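PDB 6X1J: probable intron-encoded endonuclease 1, which cleaves DNA at a specific recognition sequence as a homing endonuclease, serving the homing of an intron in the mitochondrial 21S rRNA gene. Local coordinates for residues N67-H73 / I220-K224; W144-G150 / L163-T167; N187-S191 / Y202-D207; Y208-Y212 / K226-N230. One frame throughout, in Å; residues are numbered along the deposited sequence.

Contact 1. Residues N67-H73 / I220-K224; sequences NKAYIEH and IPEMK
Met223 reaches the foot of the Tyr70 side chain with its terminal methyl, CE lying 3.5 Å from Tyr70 CB. A bend at chi2 (-56°) turns the flexible thioether back toward the helix, and the two side chains cross at about a right angle. Behind the methyl, SD lies 5.2 Å from the centroid of the Tyr70 ring and oblique to it, a Met-aromatic contact. At the rim of the same ring, and in its plane, sits the CD1 methyl of Ile220, 4.0 Å from Tyr70 CD1. This is the first turn of helix 68-77, with Asn67 at its N-cap position, resting against the segment after helix 208-215. One turn further on, the other branch of Ile220 is used: CG2 sits over the centre of the His73 imidazole, 3.6 Å from the ring centroid and 8° off the normal, a CH-pi contact. Imidazole suits the place because it offers that face while NE2 bonds to the hydroxyl of Tyr143. The hydroxyl of Tyr70 likewise goes to Asp147. Toward solvent, Ala69 presents just a methyl, small enough for the aliphatic part of Glu222 to lie on it, with CG 3.6 Å from Ala69 CB.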
# COMPACT_ATOMS: atom_id res chain seq x y z
N ASN A 67 0.57 -12.83 -2.37
CA ASN A 67 1.84 -13.25 -1.75
C ASN A 67 1.68 -13.40 -0.22
O ASN A 67 1.36 -12.44 0.48
CB ASN A 67 2.93 -12.29 -2.17
CG ASN A 67 4.31 -12.77 -1.80
OD1 ASN A 67 5.19 -12.87 -2.65
ND2 ASN A 67 4.54 -13.02 -0.52
N LYS A 68 1.98 -14.57 0.31
CA LYS A 68 1.77 -14.92 1.73
C LYS A 68 2.82 -14.22 2.57
O LYS A 68 2.50 -13.66 3.64
CB LYS A 68 1.89 -16.44 1.91
CG LYS A 68 1.61 -16.97 3.32
CD LYS A 68 1.68 -18.51 3.38
CE LYS A 68 1.17 -19.09 4.68
NZ LYS A 68 2.27 -19.13 5.66
N ALA A 69 4.07 -14.28 2.16
CA ALA A 69 5.14 -13.65 2.95
C ALA A 69 4.84 -12.15 3.05
O ALA A 69 5.04 -11.61 4.12
CB ALA A 69 6.47 -13.95 2.35
N TYR A 70 4.27 -11.53 2.00
CA TYR A 70 4.06 -10.05 1.97
C TYR A 70 2.97 -9.63 2.96
O TYR A 70 3.23 -8.73 3.78
CB TYR A 70 3.74 -9.53 0.56
CG TYR A 70 3.68 -8.01 0.49
CD1 TYR A 70 4.74 -7.24 0.95
CD2 TYR A 70 2.58 -7.35 -0.03
CE1 TYR A 70 4.71 -5.85 0.89
CE2 TYR A 70 2.54 -5.96 -0.09
CZ TYR A 70 3.60 -5.21 0.37
OH TYR A 70 3.57 -3.84 0.33
N ILE A 71 1.77 -10.24 2.88
CA ILE A 71 0.68 -9.94 3.84
C ILE A 71 1.15 -10.20 5.28
O ILE A 71 0.76 -9.41 6.19
CB ILE A 71 -0.63 -10.68 3.51
CG1 ILE A 71 -1.79 -10.10 4.32
CG2 ILE A 71 -0.49 -12.16 3.76
CD1 ILE A 71 -3.19 -10.46 3.77
N GLU A 72 1.93 -11.23 5.53
CA GLU A 72 2.39 -11.52 6.92
C GLU A 72 3.35 -10.41 7.40
O GLU A 72 3.26 -9.98 8.60
CB GLU A 72 3.08 -12.88 7.01
CG GLU A 72 2.12 -14.05 6.98
CD GLU A 72 2.82 -15.41 6.91
OE1 GLU A 72 4.08 -15.46 7.01
OE2 GLU A 72 2.11 -16.39 6.71
N HIS A 73 4.15 -9.86 6.48
CA HIS A 73 5.01 -8.68 6.75
C HIS A 73 4.16 -7.43 7.10
O HIS A 73 4.54 -6.70 8.04
CB HIS A 73 5.90 -8.42 5.54
CG HIS A 73 6.68 -7.16 5.67
ND1 HIS A 73 7.79 -7.07 6.50
CD2 HIS A 73 6.49 -5.95 5.11
CE1 HIS A 73 8.29 -5.85 6.42
NE2 HIS A 73 7.50 -5.14 5.58
N ILE A 220 11.36 -6.25 0.84
CA ILE A 220 11.56 -7.52 1.60
C ILE A 220 12.02 -8.53 0.56
O ILE A 220 11.86 -8.29 -0.64
CB ILE A 220 10.28 -7.98 2.33
CG1 ILE A 220 9.19 -8.42 1.34
CG2 ILE A 220 9.78 -6.90 3.27
CD1 ILE A 220 8.04 -9.19 1.96
N PRO A 221 12.66 -9.64 1.00
CA PRO A 221 13.31 -10.57 0.07
C PRO A 221 12.35 -11.18 -0.96
O PRO A 221 12.76 -11.37 -2.07
CB PRO A 221 13.88 -11.65 1.01
CG PRO A 221 14.08 -10.92 2.34
CD PRO A 221 12.89 -9.99 2.42
N GLU A 222 11.10 -11.39 -0.61
CA GLU A 222 10.11 -12.04 -1.51
C GLU A 222 9.55 -11.02 -2.52
O GLU A 222 8.72 -11.42 -3.40
CB GLU A 222 8.95 -12.66 -0.72
CG GLU A 222 9.38 -13.76 0.28
CD GLU A 222 10.10 -13.31 1.56
OE1 GLU A 222 9.97 -12.10 1.96
OE2 GLU A 222 10.80 -14.17 2.17
N MET A 223 9.93 -9.74 -2.39
CA MET A 223 9.45 -8.71 -3.37
C MET A 223 10.60 -8.12 -4.22
O MET A 223 10.34 -7.25 -5.12
CB MET A 223 8.65 -7.63 -2.63
CG MET A 223 7.30 -8.14 -2.11
SD MET A 223 6.28 -8.85 -3.41
CE MET A 223 4.63 -8.91 -2.73
N LYS A 224 11.83 -8.56 -4.03
CA LYS A 224 12.96 -7.96 -4.79
C LYS A 224 12.78 -8.20 -6.29
O LYS A 224 13.28 -7.39 -7.07
CB LYS A 224 14.30 -8.55 -4.40
CG LYS A 224 14.70 -8.31 -2.96
CD LYS A 224 15.35 -6.98 -2.76
CE LYS A 224 16.15 -6.93 -1.47
NZ LYS A 224 15.93 -5.64 -0.77

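Contact 2. Residues W144-G150 / L163-T167; sequences WFMDDGG and LVLHT. With K (potassium ion), chain D; K (potassium ion), chain E; nucleotides of chain C; nucleotides of chain B.
With CG trans to the backbone nitrogen (chi1 -174°), Trp144 holds its indole out from the side of the helix, where it meets Leu165, whose own chi1 of -67° lifts its two methyls off the strand. Leu165 CD1 stands over one face of the indole, 3.8 Å from the six-membered ring's centroid, and CD2 turns to the edge of the Phe145 ring, 4.0 Å from Phe145 CD1. Thr167 adds its methyl at the indole edge, CG2 lying 3.8 Å from Trp144 CZ2. Replacing Trp144 by an alanine would probably leave Leu165 CD1 without the face it rests on and Thr167 CG2 without its edge partner, opening a gap. Where the helix ends the backbones join: His166 N donates to Asp148 O at 2.9 Å, and Gly150 pairs antiparallel with Val164, by a sound bond from Val164 N and a weak one in return. Glycine suits position 149, since a side chain there would strike Phe145 O, and 150, where it would strike the His166 imidazole. That ring is sandwiched between Val164 CG1 and the base of DC17 of chain C. At the helix end, which matches the LAGLIDADG signature, Asp147 O binds one potassium ion with Asp47 and the DC17 phosphate, its carboxylate being bonded to Tyr70 and Asn43; Asp148 OD2 binds the other at 2.8 Å, with the Leu45 and Gly46 carbonyls and the DC15 phosphate of chain B. Strand 163-165 runs between 149-151 and 198-203, while helix 172-186 packs on Trp144 and helix 208-215 on Leu163.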
# COMPACT_ATOMS: atom_id res chain seq x y z
N TRP A 144 4.49 1.52 -2.02
CA TRP A 144 3.72 1.83 -3.24
C TRP A 144 4.23 0.92 -4.35
O TRP A 144 3.44 0.30 -5.05
CB TRP A 144 3.95 3.27 -3.61
CG TRP A 144 3.13 3.78 -4.74
CD1 TRP A 144 2.03 3.22 -5.32
CD2 TRP A 144 3.28 5.08 -5.32
NE1 TRP A 144 1.52 4.07 -6.26
CE2 TRP A 144 2.28 5.21 -6.28
CE3 TRP A 144 4.21 6.12 -5.12
CZ2 TRP A 144 2.15 6.38 -7.04
CZ3 TRP A 144 4.11 7.25 -5.89
CH2 TRP A 144 3.08 7.38 -6.83
N PHE A 145 5.54 0.80 -4.46
CA PHE A 145 6.17 -0.02 -5.52
C PHE A 145 5.90 -1.53 -5.29
O PHE A 145 5.57 -2.25 -6.26
CB PHE A 145 7.66 0.32 -5.65
CG PHE A 145 8.28 -0.38 -6.85
CD1 PHE A 145 8.07 0.09 -8.13
CD2 PHE A 145 8.96 -1.58 -6.69
CE1 PHE A 145 8.53 -0.62 -9.23
CE2 PHE A 145 9.43 -2.27 -7.79
CZ PHE A 145 9.22 -1.79 -9.06
N MET A 146 5.98 -2.07 -4.07
CA MET A 146 5.73 -3.52 -3.87
C MET A 146 4.26 -3.80 -4.21
O MET A 146 3.95 -4.83 -4.82
CB MET A 146 6.08 -3.97 -2.45
CG MET A 146 7.57 -3.80 -2.14
SD MET A 146 8.16 -4.50 -0.55
CE MET A 146 7.91 -3.15 0.60
N ASP A 147 3.39 -2.85 -3.93
CA ASP A 147 1.94 -2.98 -4.19
C ASP A 147 1.70 -2.90 -5.70
O ASP A 147 1.32 -3.94 -6.31
CB ASP A 147 1.17 -1.94 -3.39
CG ASP A 147 1.06 -2.25 -1.90
OD1 ASP A 147 1.65 -3.27 -1.46
OD2 ASP A 147 0.35 -1.50 -1.19
N ASP A 148 2.00 -1.74 -6.30
CA ASP A 148 1.49 -1.33 -7.64
C ASP A 148 2.63 -1.22 -8.67
O ASP A 148 2.37 -0.78 -9.81
CB ASP A 148 0.69 -0.04 -7.47
CG ASP A 148 -0.77 -0.35 -7.19
OD1 ASP A 148 -1.03 -1.42 -6.65
OD2 ASP A 148 -1.63 0.47 -7.54
N GLY A 149 3.83 -1.61 -8.28
CA GLY A 149 5.05 -1.47 -9.07
C GLY A 149 5.10 -2.54 -10.14
O GLY A 149 4.40 -3.53 -10.02
N GLY A 150 5.88 -2.30 -11.19
CA GLY A 150 5.96 -3.13 -12.40
C GLY A 150 7.19 -2.78 -13.21
O GLY A 150 7.76 -1.72 -12.99
N LEU A 163 10.83 1.13 -15.13
CA LEU A 163 9.82 0.64 -14.17
C LEU A 163 8.52 1.44 -14.32
O LEU A 163 8.52 2.46 -14.98
CB LEU A 163 10.38 0.80 -12.76
CG LEU A 163 11.67 0.02 -12.51
CD1 LEU A 163 12.29 0.44 -11.18
CD2 LEU A 163 11.39 -1.48 -12.55
N VAL A 164 7.46 0.92 -13.74
CA VAL A 164 6.09 1.47 -13.82
C VAL A 164 5.52 1.51 -12.39
O VAL A 164 5.81 0.57 -11.59
CB VAL A 164 5.25 0.63 -14.76
CG1 VAL A 164 3.88 1.20 -14.92
CG2 VAL A 164 5.90 0.51 -16.13
N LEU A 165 4.77 2.56 -12.07
CA LEU A 165 3.75 2.51 -11.00
C LEU A 165 2.38 2.51 -11.68
O LEU A 165 2.09 3.44 -12.50
CB LEU A 165 3.94 3.70 -10.06
CG LEU A 165 5.23 3.66 -9.25
CD1 LEU A 165 5.60 5.03 -8.72
CD2 LEU A 165 5.09 2.69 -8.07
N HIS A 166 1.57 1.51 -11.36
CA HIS A 166 0.24 1.31 -11.98
C HIS A 166 -0.80 2.15 -11.24
O HIS A 166 -1.49 1.63 -10.33
CB HIS A 166 -0.04 -0.19 -12.08
CG HIS A 166 0.85 -0.85 -13.09
ND1 HIS A 166 0.60 -0.75 -14.44
CD2 HIS A 166 1.99 -1.54 -12.97
CE1 HIS A 166 1.54 -1.39 -15.12
NE2 HIS A 166 2.41 -1.88 -14.23
N THR A 167 -0.96 3.41 -11.69
CA THR A 167 -1.86 4.44 -11.12
C THR A 167 -3.19 4.53 -11.88
O THR A 167 -3.84 5.60 -11.82
CB THR A 167 -1.15 5.80 -11.11
OG1 THR A 167 -0.64 6.07 -12.43
CG2 THR A 167 -0.05 5.84 -10.08
K K D . -0.60 -5.18 -6.75
K K E . -4.11 0.97 -6.36
P DC C 17 -1.74 -3.23 -9.29
OP1 DC C 17 -2.44 -3.67 -8.07
OP2 DC C 17 -1.51 -1.76 -9.48
O5' DC C 17 -0.37 -4.05 -9.37
C5' DC C 17 0.64 -3.95 -10.41
C4' DC C 17 0.80 -5.29 -11.10
O4' DC C 17 -0.23 -5.50 -12.11
C3' DC C 17 2.14 -5.62 -11.76
O3' DC C 17 2.54 -6.94 -11.30
C2' DC C 17 1.81 -5.55 -13.24
C1' DC C 17 0.36 -5.96 -13.32
N1 DC C 17 -0.41 -5.40 -14.46
C2 DC C 17 -1.29 -6.22 -15.20
O2 DC C 17 -1.39 -7.42 -14.91
N3 DC C 17 -2.01 -5.67 -16.21
C4 DC C 17 -1.91 -4.37 -16.47
N4 DC C 17 -2.62 -3.87 -17.49
C5 DC C 17 -1.04 -3.51 -15.72
C6 DC C 17 -0.34 -4.06 -14.72
P DC B 15 -5.34 -2.69 -6.80
OP1 DC B 15 -5.91 -2.48 -8.15
OP2 DC B 15 -4.10 -1.98 -6.32
O5' DC B 15 -6.60 -2.31 -5.95
C5' DC B 15 -6.64 -1.99 -4.57
C4' DC B 15 -8.11 -1.64 -4.47
O4' DC B 15 -8.92 -2.79 -4.79
C3' DC B 15 -8.71 -0.95 -3.23
O3' DC B 15 -9.13 0.27 -3.87
C2' DC B 15 -9.65 -2.02 -2.69
C1' DC B 15 -10.06 -2.81 -3.94
N1 DC B 15 -10.42 -4.22 -3.72
C2 DC B 15 -11.63 -4.71 -4.25
O2 DC B 15 -12.36 -3.95 -4.90
N3 DC B 15 -11.98 -6.00 -4.01
C4 DC B 15 -11.15 -6.79 -3.32
N4 DC B 15 -11.53 -8.05 -3.11
C5 DC B 15 -9.91 -6.32 -2.80
C6 DC B 15 -9.60 -5.04 -2.99
O HOH W 1 -4.03 2.98 -8.82
O HOH W 2 -0.01 -7.22 -8.27
O HOH W 3 -2.68 -6.28 -9.08
O HOH W 4 -6.68 1.52 -5.19
O HOH W 5 -4.11 -0.18 -9.08

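Contact 3. Residues N187-S191 / Y202-D207; sequences NLNCS and YIPNKD
Asp207 takes hold of Asn189 with both carboxylate oxygens, which a chi1 of -80° sets toward that residue. OD2 accepts the backbone N-H of Asn189 at 2.6 Å, and OD1 accepts from the side-chain ND2 at 3.1 Å, each met on its syn side. The ND2 bond is nearly flat, amide and carboxylate planes being only 24° apart, and the grip as a whole joins the carboxylate to one backbone and one side-chain N-H. The inner side of this grip is closely packed. Leu188 sends CD2 to 3.9 Å from Asp207 CG, and Cys190 lays its sulfur beside Ile203, with SG 4.2 Å from Ile203 CG1; these compact apolar groups fit between helices 172-186 and 208-215. Next to them the outer strand of the sheet begins: Ser191 and Tyr202 exchange two backbone hydrogen bonds as an antiparallel pair at the open end of the hairpin of strands 191-195 and 198-203. The outer side is looser and mostly solvent-facing. There the chain of Lys206 runs extended and bends at its last torsion (chi4 -68°), bringing NZ to 3.7 Å from Asn189 CB, Pro204 turns CD toward the Asn189 carbonyl, and the Tyr202 hydroxyl bonds to Ser162. The two N-H donors probably offset part of the cost of burying the Asp207 carboxylate and are likely to fix its rotation, tying the turn after helix 172-186 to the 3-10 segment 205-207.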
# COMPACT_ATOMS: atom_id res chain seq x y z
N ASN A 187 14.33 13.94 -7.27
CA ASN A 187 15.04 14.22 -8.54
C ASN A 187 14.96 13.00 -9.46
O ASN A 187 15.97 12.53 -9.92
CB ASN A 187 16.48 14.70 -8.31
CG ASN A 187 16.93 15.58 -9.45
OD1 ASN A 187 16.09 16.08 -10.23
ND2 ASN A 187 18.23 15.76 -9.60
N LEU A 188 13.75 12.57 -9.75
CA LEU A 188 13.48 11.55 -10.79
C LEU A 188 13.15 12.28 -12.09
O LEU A 188 12.91 13.49 -12.03
CB LEU A 188 12.30 10.70 -10.32
CG LEU A 188 12.60 9.77 -9.13
CD1 LEU A 188 11.30 9.21 -8.60
CD2 LEU A 188 13.56 8.67 -9.57
N ASN A 189 13.01 11.53 -13.18
CA ASN A 189 12.55 11.98 -14.51
C ASN A 189 11.37 11.12 -14.95
O ASN A 189 11.31 10.77 -16.14
CB ASN A 189 13.66 11.91 -15.54
CG ASN A 189 14.81 12.80 -15.16
OD1 ASN A 189 14.78 13.99 -15.47
ND2 ASN A 189 15.79 12.24 -14.44
N CYS A 190 10.47 10.82 -14.02
CA CYS A 190 9.18 10.16 -14.35
C CYS A 190 8.47 10.94 -15.45
O CYS A 190 8.56 12.16 -15.43
CB CYS A 190 8.19 10.19 -13.19
SG CYS A 190 8.90 9.37 -11.76
N SER A 191 7.69 10.26 -16.27
CA SER A 191 6.80 10.90 -17.26
C SER A 191 5.55 10.04 -17.32
O SER A 191 5.62 8.90 -16.81
CB SER A 191 7.47 11.00 -18.59
OG SER A 191 7.77 9.70 -19.10
N TYR A 202 5.82 6.08 -15.74
CA TYR A 202 6.98 5.40 -16.37
C TYR A 202 8.21 5.99 -15.68
O TYR A 202 8.33 7.25 -15.63
CB TYR A 202 6.93 5.64 -17.89
CG TYR A 202 8.19 5.35 -18.67
CD1 TYR A 202 8.45 4.08 -19.19
CD2 TYR A 202 9.11 6.35 -18.94
CE1 TYR A 202 9.59 3.82 -19.92
CE2 TYR A 202 10.28 6.10 -19.67
CZ TYR A 202 10.51 4.83 -20.17
OH TYR A 202 11.65 4.56 -20.87
N ILE A 203 9.07 5.14 -15.13
CA ILE A 203 10.38 5.54 -14.56
C ILE A 203 11.46 5.08 -15.53
O ILE A 203 11.73 3.89 -15.58
CB ILE A 203 10.61 4.93 -13.18
CG1 ILE A 203 9.46 5.28 -12.23
CG2 ILE A 203 11.99 5.34 -12.63
CD1 ILE A 203 9.45 4.46 -10.92
N PRO A 204 12.14 6.01 -16.26
CA PRO A 204 12.99 5.63 -17.38
C PRO A 204 14.21 4.87 -16.84
O PRO A 204 14.49 5.01 -15.66
CB PRO A 204 13.42 6.98 -17.96
CG PRO A 204 13.49 7.85 -16.70
CD PRO A 204 12.23 7.46 -15.96
N ASN A 205 14.88 4.14 -17.73
CA ASN A 205 16.07 3.33 -17.45
C ASN A 205 17.14 4.16 -16.75
O ASN A 205 17.87 3.61 -15.90
CB ASN A 205 16.66 2.71 -18.73
CG ASN A 205 17.93 1.95 -18.43
OD1 ASN A 205 17.85 0.85 -17.89
ND2 ASN A 205 19.09 2.55 -18.69
N LYS A 206 17.28 5.42 -17.12
CA LYS A 206 18.41 6.23 -16.58
C LYS A 206 18.07 6.66 -15.15
O LYS A 206 19.02 7.12 -14.47
CB LYS A 206 18.69 7.42 -17.50
CG LYS A 206 17.71 8.58 -17.44
CD LYS A 206 17.96 9.56 -18.56
CE LYS A 206 17.40 10.94 -18.31
NZ LYS A 206 15.93 10.92 -18.30
N ASP A 207 16.82 6.49 -14.68
CA ASP A 207 16.48 6.68 -13.24
C ASP A 207 16.69 5.40 -12.42
O ASP A 207 16.55 5.45 -11.18
CB ASP A 207 15.04 7.16 -13.03
CG ASP A 207 14.87 8.64 -13.26
OD1 ASP A 207 15.92 9.33 -13.28
OD2 ASP A 207 13.71 9.08 -13.43

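Contact 4. Residues Y208-Y212 / K226-N230; sequences YELFY and KLLFN
Leu227 pushes its forked end between two aromatic rings of helix 208-215. CD2 comes to 3.4 Å from Tyr212 CD1, the two side chains crossing at about a right angle, while CD1 reaches the edge of the Phe211 ring, 4.2 Å from Phe211 CD2. The branching suits the position, because one methyl serves each ring; chi1 of -167° carries the fork away from the backbone nitrogen and toward the helix. A turn earlier in the helix, Tyr208 meets Phe229. Their centroids are 5.8 Å apart with the planes at 78°, an offset edge-to-face pair in which Phe229 directs its edge at the face of Tyr208. Phe229 is held from elsewhere too, by a cation-pi contact with Lys151. Beyond the rings the contact becomes polar. The Tyr208 hydroxyl donates to Leu227 O at 2.6 Å, reaching the carbonyl from a direction tilted 31° out of its plane. The same hydroxyl accepts a hydrogen bond from a water, which lies 2.9 Å from Tyr208 OH and in turn accepts from Phe229 N at 3.0 Å. Oxygen and ring are thus both used, which is why tyrosine fits here. A phenylalanine at Tyr208 would probably keep the ring pair but leave the Leu227 carbonyl without this donor and the water without one of its partners. Here the C-terminal tail of this LAGLIDADG-family endonuclease packs against the first turn of its last helix, with Leu163 of the sheet touching Tyr208, Phe211, Leu227 and Phe229.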
# COMPACT_ATOMS: atom_id res chain seq x y z
N TYR A 208 17.06 4.28 -13.05
CA TYR A 208 17.07 2.96 -12.34
C TYR A 208 17.98 2.96 -11.12
O TYR A 208 17.50 2.53 -10.08
CB TYR A 208 17.50 1.78 -13.21
CG TYR A 208 17.46 0.48 -12.44
CD1 TYR A 208 16.26 -0.16 -12.20
CD2 TYR A 208 18.61 -0.07 -11.90
CE1 TYR A 208 16.20 -1.34 -11.48
CE2 TYR A 208 18.57 -1.25 -11.17
CZ TYR A 208 17.36 -1.90 -10.97
OH TYR A 208 17.29 -3.06 -10.24
N GLU A 209 19.25 3.39 -11.23
CA GLU A 209 20.22 3.33 -10.10
C GLU A 209 19.68 4.20 -8.95
O GLU A 209 19.69 3.70 -7.82
CB GLU A 209 21.65 3.70 -10.52
CG GLU A 209 22.44 2.55 -11.16
CD GLU A 209 22.40 1.17 -10.49
OE1 GLU A 209 22.86 1.04 -9.32
OE2 GLU A 209 21.93 0.21 -11.14
N LEU A 210 19.10 5.36 -9.25
CA LEU A 210 18.57 6.31 -8.25
C LEU A 210 17.41 5.64 -7.52
O LEU A 210 17.45 5.58 -6.28
CB LEU A 210 18.11 7.61 -8.93
CG LEU A 210 17.31 8.60 -8.06
CD1 LEU A 210 18.09 8.98 -6.82
CD2 LEU A 210 16.95 9.85 -8.85
N PHE A 211 16.43 5.13 -8.27
CA PHE A 211 15.18 4.56 -7.71
C PHE A 211 15.55 3.38 -6.81
O PHE A 211 15.25 3.36 -5.61
CB PHE A 211 14.23 4.14 -8.81
CG PHE A 211 12.86 3.78 -8.32
CD1 PHE A 211 11.93 4.76 -8.03
CD2 PHE A 211 12.49 2.46 -8.17
CE1 PHE A 211 10.65 4.44 -7.62
CE2 PHE A 211 11.21 2.13 -7.72
CZ PHE A 211 10.28 3.12 -7.48
N TYR A 212 16.36 2.49 -7.35
CA TYR A 212 16.86 1.32 -6.59
C TYR A 212 17.42 1.81 -5.26
O TYR A 212 17.04 1.25 -4.25
CB TYR A 212 17.91 0.56 -7.41
CG TYR A 212 18.48 -0.69 -6.78
CD1 TYR A 212 17.88 -1.93 -6.98
CD2 TYR A 212 19.65 -0.65 -6.05
CE1 TYR A 212 18.43 -3.09 -6.45
CE2 TYR A 212 20.20 -1.79 -5.48
CZ TYR A 212 19.58 -3.01 -5.67
OH TYR A 212 20.12 -4.14 -5.13
N LYS A 226 10.49 -7.63 -8.31
CA LYS A 226 9.74 -6.58 -9.07
C LYS A 226 10.76 -5.57 -9.60
O LYS A 226 10.43 -4.88 -10.55
CB LYS A 226 8.69 -5.89 -8.21
CG LYS A 226 7.49 -6.74 -7.82
CD LYS A 226 6.35 -5.94 -7.25
CE LYS A 226 5.30 -5.70 -8.30
NZ LYS A 226 4.07 -5.11 -7.74
N LEU A 227 11.95 -5.56 -9.01
CA LEU A 227 13.01 -4.53 -9.13
C LEU A 227 14.26 -5.11 -9.82
O LEU A 227 15.08 -4.33 -10.37
CB LEU A 227 13.34 -4.09 -7.70
CG LEU A 227 14.17 -2.82 -7.53
CD1 LEU A 227 13.35 -1.62 -7.92
CD2 LEU A 227 14.68 -2.66 -6.10
N LEU A 228 14.46 -6.42 -9.74
CA LEU A 228 15.73 -7.10 -10.11
C LEU A 228 15.80 -7.35 -11.63
O LEU A 228 14.88 -7.92 -12.17
CB LEU A 228 15.80 -8.42 -9.34
CG LEU A 228 17.06 -8.65 -8.51
CD1 LEU A 228 17.00 -10.00 -7.80
CD2 LEU A 228 18.32 -8.55 -9.36
N PHE A 229 16.88 -6.95 -12.28
CA PHE A 229 17.23 -7.38 -13.66
C PHE A 229 18.61 -8.04 -13.62
O PHE A 229 19.32 -7.89 -12.60
CB PHE A 229 17.24 -6.19 -14.61
CG PHE A 229 15.93 -5.46 -14.72
CD1 PHE A 229 15.60 -4.45 -13.83
CD2 PHE A 229 15.02 -5.79 -15.73
CE1 PHE A 229 14.40 -3.76 -13.97
CE2 PHE A 229 13.83 -5.10 -15.88
CZ PHE A 229 13.52 -4.10 -14.98
N ASN A 230 19.00 -8.69 -14.72
CA ASN A 230 20.40 -9.16 -14.93
C ASN A 230 21.35 -7.98 -14.77
O ASN A 230 21.05 -6.89 -15.28
CB ASN A 230 20.54 -9.85 -16.29
CG ASN A 230 19.61 -11.04 -16.41
OD1 ASN A 230 19.57 -11.88 -15.51
ND2 ASN A 230 18.82 -11.08 -17.48
O HOH W 6 19.01 -5.29 -11.03

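Overall arrangement
From the N terminus, residues 67-73 come first, but contact 1 closes only when the chain returns at 220-224, a loop of 146 residues. Contacts 2 and 3 nest inside it in series. Contact 2 joins helix 138-148 to the hairpin of strands 149-151 and 163-165; contact 3 joins the open end of the next hairpin in the same sheet, where Leu163 O bonds to Ile203 N. Helix 208-215 follows at once, and it opens contact 4 before contact 1 has closed, so that these two cross. The tail thus touches helix 68-77 and then helix 208-215, and in between Lys226 NZ bonds to Met146 O beside the potassium sites.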